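GNA33 (PDB 2G6G) probably cleaves the glycosidic linkage between N-acetylmuramic acid and N-acetylglucosamine in peptidoglycan, with formation of a 1,6-anhydro bond in the N-acetylmuramic acid residue. Local coordinates at residues Gly68-Lys73 with Leu330-Met335; Leu349-Phe354 with Gln410-Gly415. All blocks are in the same frame, centred on the assembly; numbering follows the deposited sequence.

Interaction 1: residues Gly68-Lys73 with Leu330-Met335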
loop_
_atom_site.group_PDB
_atom_site.type_symbol
_atom_site.label_atom_id
_atom_site.label_comp_id
_atom_site.label_asym_id
_atom_site.label_seq_id
_atom_site.Cartn_x
_atom_site.Cartn_y
_atom_site.Cartn_z
ATOM N N GLY A 68 -5.309 -11.953 -7.232
ATOM C CA GLY A 68 -4.819 -12.310 -5.911
ATOM C C GLY A 68 -4.500 -13.787 -5.759
ATOM O O GLY A 68 -3.738 -14.171 -4.875
ATOM N N CYS A 69 -5.097 -14.615 -6.616
ATOM C CA CYS A 69 -5.022 -16.049 -6.468
ATOM C C CYS A 69 -3.642 -16.597 -6.754
ATOM O O CYS A 69 -3.359 -17.693 -6.337
ATOM C CB CYS A 69 -6.110 -16.793 -7.280
ATOM S SG CYS A 69 -7.750 -16.809 -6.465
ATOM N N ALA A 70 -2.772 -15.833 -7.414
ATOM C CA ALA A 70 -1.396 -16.297 -7.665
ATOM C C ALA A 70 -0.698 -16.592 -6.340
ATOM O O ALA A 70 0.053 -17.561 -6.233
ATOM C CB ALA A 70 -0.604 -15.270 -8.470
ATOM N N ASN A 71 -0.957 -15.761 -5.329
ATOM C CA ASN A 71 -0.467 -16.040 -3.984
ATOM C C ASN A 71 -1.529 -16.648 -3.064
ATOM O O ASN A 71 -1.229 -17.521 -2.260
ATOM C CB ASN A 71 0.147 -14.788 -3.371
ATOM C CG ASN A 71 1.482 -14.402 -4.029
ATOM O OD1 ASN A 71 2.126 -15.211 -4.680
ATOM N ND2 ASN A 71 1.899 -13.156 -3.828
ATOM N N LEU A 72 -2.772 -16.198 -3.201
ATOM C CA LEU A 72 -3.861 -16.655 -2.339
ATOM C C LEU A 72 -4.127 -18.162 -2.460
ATOM O O LEU A 72 -4.516 -18.792 -1.487
ATOM C CB LEU A 72 -5.140 -15.877 -2.652
ATOM C CG LEU A 72 -6.028 -15.342 -1.545
ATOM C CD1 LEU A 72 -7.503 -15.346 -1.989
ATOM C CD2 LEU A 72 -5.846 -16.035 -0.206
ATOM N N LYS A 73 -3.919 -18.706 -3.661
ATOM C CA LYS A 73 -3.938 -20.154 -3.973
ATOM C C LYS A 73 -3.376 -21.030 -2.865
ATOM O O LYS A 73 -3.917 -22.103 -2.572
ATOM C CB LYS A 73 -3.049 -20.414 -5.201
ATOM C CG LYS A 73 -3.736 -20.842 -6.478
ATOM C CD LYS A 73 -2.948 -20.401 -7.714
ATOM C CE LYS A 73 -1.446 -20.327 -7.460
ATOM N NZ LYS A 73 -0.736 -21.636 -7.621
ATOM N N LEU A 330 -0.574 -8.571 -0.349
ATOM C CA LEU A 330 -0.765 -9.937 -0.760
ATOM C C LEU A 330 0.332 -10.392 -1.717
ATOM O O LEU A 330 0.490 -11.586 -1.953
ATOM C CB LEU A 330 -2.146 -10.122 -1.396
ATOM C CG LEU A 330 -2.567 -11.526 -1.865
ATOM C CD1 LEU A 330 -2.604 -12.506 -0.697
ATOM C CD2 LEU A 330 -3.922 -11.501 -2.576
ATOM N N GLY A 331 1.083 -9.445 -2.267
ATOM C CA GLY A 331 2.236 -9.772 -3.123
ATOM C C GLY A 331 1.817 -9.831 -4.577
ATOM O O GLY A 331 2.510 -10.373 -5.416
ATOM N N THR A 332 0.698 -9.184 -4.856
ATOM C CA THR A 332 -0.061 -9.364 -6.070
ATOM C C THR A 332 -0.479 -7.980 -6.670
ATOM O O THR A 332 -0.767 -7.053 -5.918
ATOM C CB THR A 332 -1.247 -10.310 -5.670
ATOM O OG1 THR A 332 -1.153 -11.561 -6.374
ATOM C CG2 THR A 332 -2.590 -9.664 -5.741
ATOM N N PRO A 333 -0.488 -7.830 -8.017
ATOM C CA PRO A 333 -0.827 -6.519 -8.619
ATOM C C PRO A 333 -2.299 -6.106 -8.434
ATOM O O PRO A 333 -3.212 -6.924 -8.609
ATOM C CB PRO A 333 -0.518 -6.718 -10.105
ATOM C CG PRO A 333 -0.665 -8.233 -10.327
ATOM C CD PRO A 333 -0.220 -8.870 -9.039
ATOM N N LEU A 334 -2.536 -4.839 -8.105
ATOM C CA LEU A 334 -3.886 -4.365 -7.764
ATOM C C LEU A 334 -4.664 -3.839 -8.957
ATOM O O LEU A 334 -4.127 -3.080 -9.767
ATOM C CB LEU A 334 -3.804 -3.245 -6.715
ATOM C CG LEU A 334 -3.020 -3.504 -5.439
ATOM C CD1 LEU A 334 -3.046 -2.235 -4.565
ATOM C CD2 LEU A 334 -3.535 -4.715 -4.674
HETATM N N MSE A 335 -5.942 -4.215 -9.041
HETATM C CA MSE A 335 -6.845 -3.682 -10.062
HETATM C C MSE A 335 -7.507 -2.380 -9.617
HETATM O O MSE A 335 -8.146 -2.335 -8.576
HETATM C CB MSE A 335 -7.948 -4.685 -10.380
HETATM C CG MSE A 335 -8.937 -4.215 -11.452
HETATM SE SE MSE A 335 -10.019 -5.738 -12.015
HETATM C CE MSE A 335 -8.546 -6.804 -12.670
#
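The last turn of helix 58-72 meets the loop between strands 313-317 and 339-341 through one side-chain amide and a small apolar patch: N71 reaches L330 and G331, while G68 receives L330 and T332. The polar half is a case of an asparagine gripping a loop backbone. ND2 of N71 donates to O of L330 at 2.8 Å with an N-H...O angle of 166°. The donor arrives in the carbonyl plane on a lone pair, at a C=O...N angle of 137°, and the acceptor lies almost in the plane of the asparagine amide. ND2 also comes 3.3 Å from O of G331. The loop is also tied to strand 365-374, where Q373 shares a backbone hydrogen bond with L330, so the loop bridges the end of helix 58-72 and strand 365-374. The other half packs methyls on the backbone of G68. CD2 of L330, carried there with CG anti to its own N (chi1 -178°), lies 3.5 Å from both CA and O of G68, the oxygen being the one that accepts N of L72 within the helix. Alongside, CG2 of T332 sits 3.5 Å from CA of G68, and OG1 of T332 bonds instead to O of L67. L72 closes the margin more loosely, its CG 4.5 Å from CD2 of L330.

Interaction 2: residues Leu349-Phe354 with Gln410-Gly415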
loop_
_atom_site.group_PDB
_atom_site.type_symbol
_atom_site.label_atom_id
_atom_site.label_comp_id
_atom_site.label_asym_id
_atom_site.label_seq_id
_atom_site.Cartn_x
_atom_site.Cartn_y
_atom_site.Cartn_z
ATOM N N LEU A 349 -6.811 -11.209 4.715
ATOM C CA LEU A 349 -6.173 -10.758 3.479
ATOM C C LEU A 349 -6.550 -11.643 2.323
ATOM O O LEU A 349 -6.443 -12.884 2.409
ATOM C CB LEU A 349 -4.645 -10.716 3.636
ATOM C CG LEU A 349 -3.863 -9.998 2.527
ATOM C CD1 LEU A 349 -4.016 -8.494 2.645
ATOM C CD2 LEU A 349 -2.376 -10.396 2.594
ATOM N N GLY A 350 -7.009 -11.016 1.235
ATOM C CA GLY A 350 -7.431 -11.742 0.038
ATOM C C GLY A 350 -8.932 -11.890 -0.135
ATOM O O GLY A 350 -9.403 -12.184 -1.250
ATOM N N ALA A 351 -9.685 -11.646 0.942
ATOM C CA ALA A 351 -11.145 -11.779 0.937
ATOM C C ALA A 351 -11.809 -10.756 0.041
ATOM O O ALA A 351 -11.436 -9.575 0.075
ATOM C CB ALA A 351 -11.708 -11.596 2.346
ATOM N N PRO A 352 -12.831 -11.196 -0.733
ATOM C CA PRO A 352 -13.778 -10.218 -1.291
ATOM C C PRO A 352 -14.461 -9.431 -0.170
ATOM O O PRO A 352 -14.876 -9.989 0.849
ATOM C CB PRO A 352 -14.817 -11.092 -2.002
ATOM C CG PRO A 352 -14.106 -12.422 -2.280
ATOM C CD PRO A 352 -13.152 -12.584 -1.122
ATOM N N LEU A 353 -14.622 -8.142 -0.403
ATOM C CA LEU A 353 -15.167 -7.242 0.576
ATOM C C LEU A 353 -16.238 -6.414 -0.145
ATOM O O LEU A 353 -15.918 -5.643 -1.035
ATOM C CB LEU A 353 -14.048 -6.308 1.077
ATOM C CG LEU A 353 -13.753 -6.053 2.548
ATOM C CD1 LEU A 353 -13.223 -4.610 2.757
ATOM C CD2 LEU A 353 -14.940 -6.302 3.474
ATOM N N PHE A 354 -17.496 -6.563 0.232
ATOM C CA PHE A 354 -18.520 -5.709 -0.337
ATOM C C PHE A 354 -18.461 -4.450 0.470
ATOM O O PHE A 354 -18.531 -4.515 1.701
ATOM C CB PHE A 354 -19.919 -6.337 -0.248
ATOM C CG PHE A 354 -20.927 -5.640 -1.097
ATOM C CD1 PHE A 354 -20.961 -5.858 -2.458
ATOM C CD2 PHE A 354 -21.825 -4.754 -0.548
ATOM C CE1 PHE A 354 -21.865 -5.211 -3.248
ATOM C CE2 PHE A 354 -22.738 -4.096 -1.356
ATOM C CZ PHE A 354 -22.746 -4.338 -2.705
ATOM N N GLN A 410 -17.534 -8.977 4.632
ATOM C CA GLN A 410 -16.417 -9.814 4.214
ATOM C C GLN A 410 -16.958 -11.148 3.716
ATOM O O GLN A 410 -17.682 -11.829 4.439
ATOM C CB GLN A 410 -15.472 -10.020 5.407
ATOM C CG GLN A 410 -14.322 -10.971 5.167
ATOM C CD GLN A 410 -13.321 -11.019 6.313
ATOM O OE1 GLN A 410 -12.167 -11.269 6.077
ATOM N NE2 GLN A 410 -13.764 -10.796 7.549
ATOM N N LEU A 411 -16.639 -11.507 2.470
ATOM C CA LEU A 411 -17.055 -12.795 1.933
ATOM C C LEU A 411 -15.934 -13.780 2.153
ATOM O O LEU A 411 -14.783 -13.515 1.814
ATOM C CB LEU A 411 -17.438 -12.696 0.443
ATOM C CG LEU A 411 -18.888 -12.290 0.055
ATOM C CD1 LEU A 411 -19.256 -10.893 0.551
ATOM C CD2 LEU A 411 -18.946 -12.341 -1.472
ATOM N N LEU A 412 -16.255 -14.914 2.746
ATOM C CA LEU A 412 -15.245 -15.964 2.930
ATOM C C LEU A 412 -15.745 -17.267 2.360
ATOM O O LEU A 412 -16.942 -17.492 2.331
ATOM C CB LEU A 412 -14.851 -16.118 4.412
ATOM C CG LEU A 412 -14.267 -14.854 5.049
ATOM C CD1 LEU A 412 -14.385 -14.865 6.574
ATOM C CD2 LEU A 412 -12.816 -14.657 4.598
ATOM N N PRO A 413 -14.823 -18.137 1.916
ATOM C CA PRO A 413 -15.161 -19.454 1.419
ATOM C C PRO A 413 -16.057 -20.178 2.410
ATOM O O PRO A 413 -15.864 -20.041 3.634
ATOM C CB PRO A 413 -13.811 -20.147 1.339
ATOM C CG PRO A 413 -12.840 -19.063 1.075
ATOM C CD PRO A 413 -13.367 -17.903 1.881
ATOM N N ASN A 414 -17.044 -20.917 1.889
ATOM C CA ASN A 414 -18.056 -21.547 2.740
ATOM C C ASN A 414 -17.448 -22.399 3.845
ATOM O O ASN A 414 -16.660 -23.315 3.568
ATOM C CB ASN A 414 -18.983 -22.424 1.883
ATOM C CG ASN A 414 -19.835 -21.606 0.957
ATOM O OD1 ASN A 414 -20.166 -20.460 1.272
ATOM N ND2 ASN A 414 -20.204 -22.172 -0.181
ATOM N N GLY A 415 -17.812 -22.103 5.088
ATOM C CA GLY A 415 -17.270 -22.844 6.222
ATOM C C GLY A 415 -16.066 -22.198 6.871
ATOM O O GLY A 415 -15.752 -22.513 8.002
#
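Q410 lies across from A351 and L353, and its side chain touches both. CB faces the leucine, 4.2 Å from CD2 of L353. CG, set anti to the backbone N (chi1 175°), passes 3.9 Å from CB of A351, and the extended chain carries the amide along the same methyl, so that OE1 ends 3.8 Å from CB of A351. The amide oxygen is not left to that apolar neighbour, since it accepts N of T348. From the same face, CD2 of L412 reaches CB of A351 at 4.0 Å. On the opposite face P352 and L411 meet CB to CB at 3.9 Å, with L369 and F103 packed around them. Between the faces runs the backbone bond from N of L411 to O of P352, 2.8 Å long with an N-H...O angle of 169°. L353 and Q410 form the adjoining antiparallel, non-hydrogen-bonded pair, and the short strand segments run at 147° to each other, antiparallel with a clear twist. Both strands belong to the 3D domain, and twisted antiparallel pairing is consistent with the double-psi beta-barrel fold related to this family.

In the fold
From the N terminus, helix 58-72 is an early element. The chain then makes a long excursion through the MltA-specific insert region before returning at 330-335, where interaction 1 closes a loop of 256 residues. Interaction 2 opens soon afterwards at 349-354 and closes at 410-415 after 55 residues, so the two loops follow in series, neither enclosing nor crossing the other. The first ties a helix near the start of the chain to the returning segment, the second pairs strands 352-358 and 403-413. The contacts also touch: L330 packs on L349, and L72 on the backbone of L349 and G350, placing the helix end beside the loop that leads into strand 352-358.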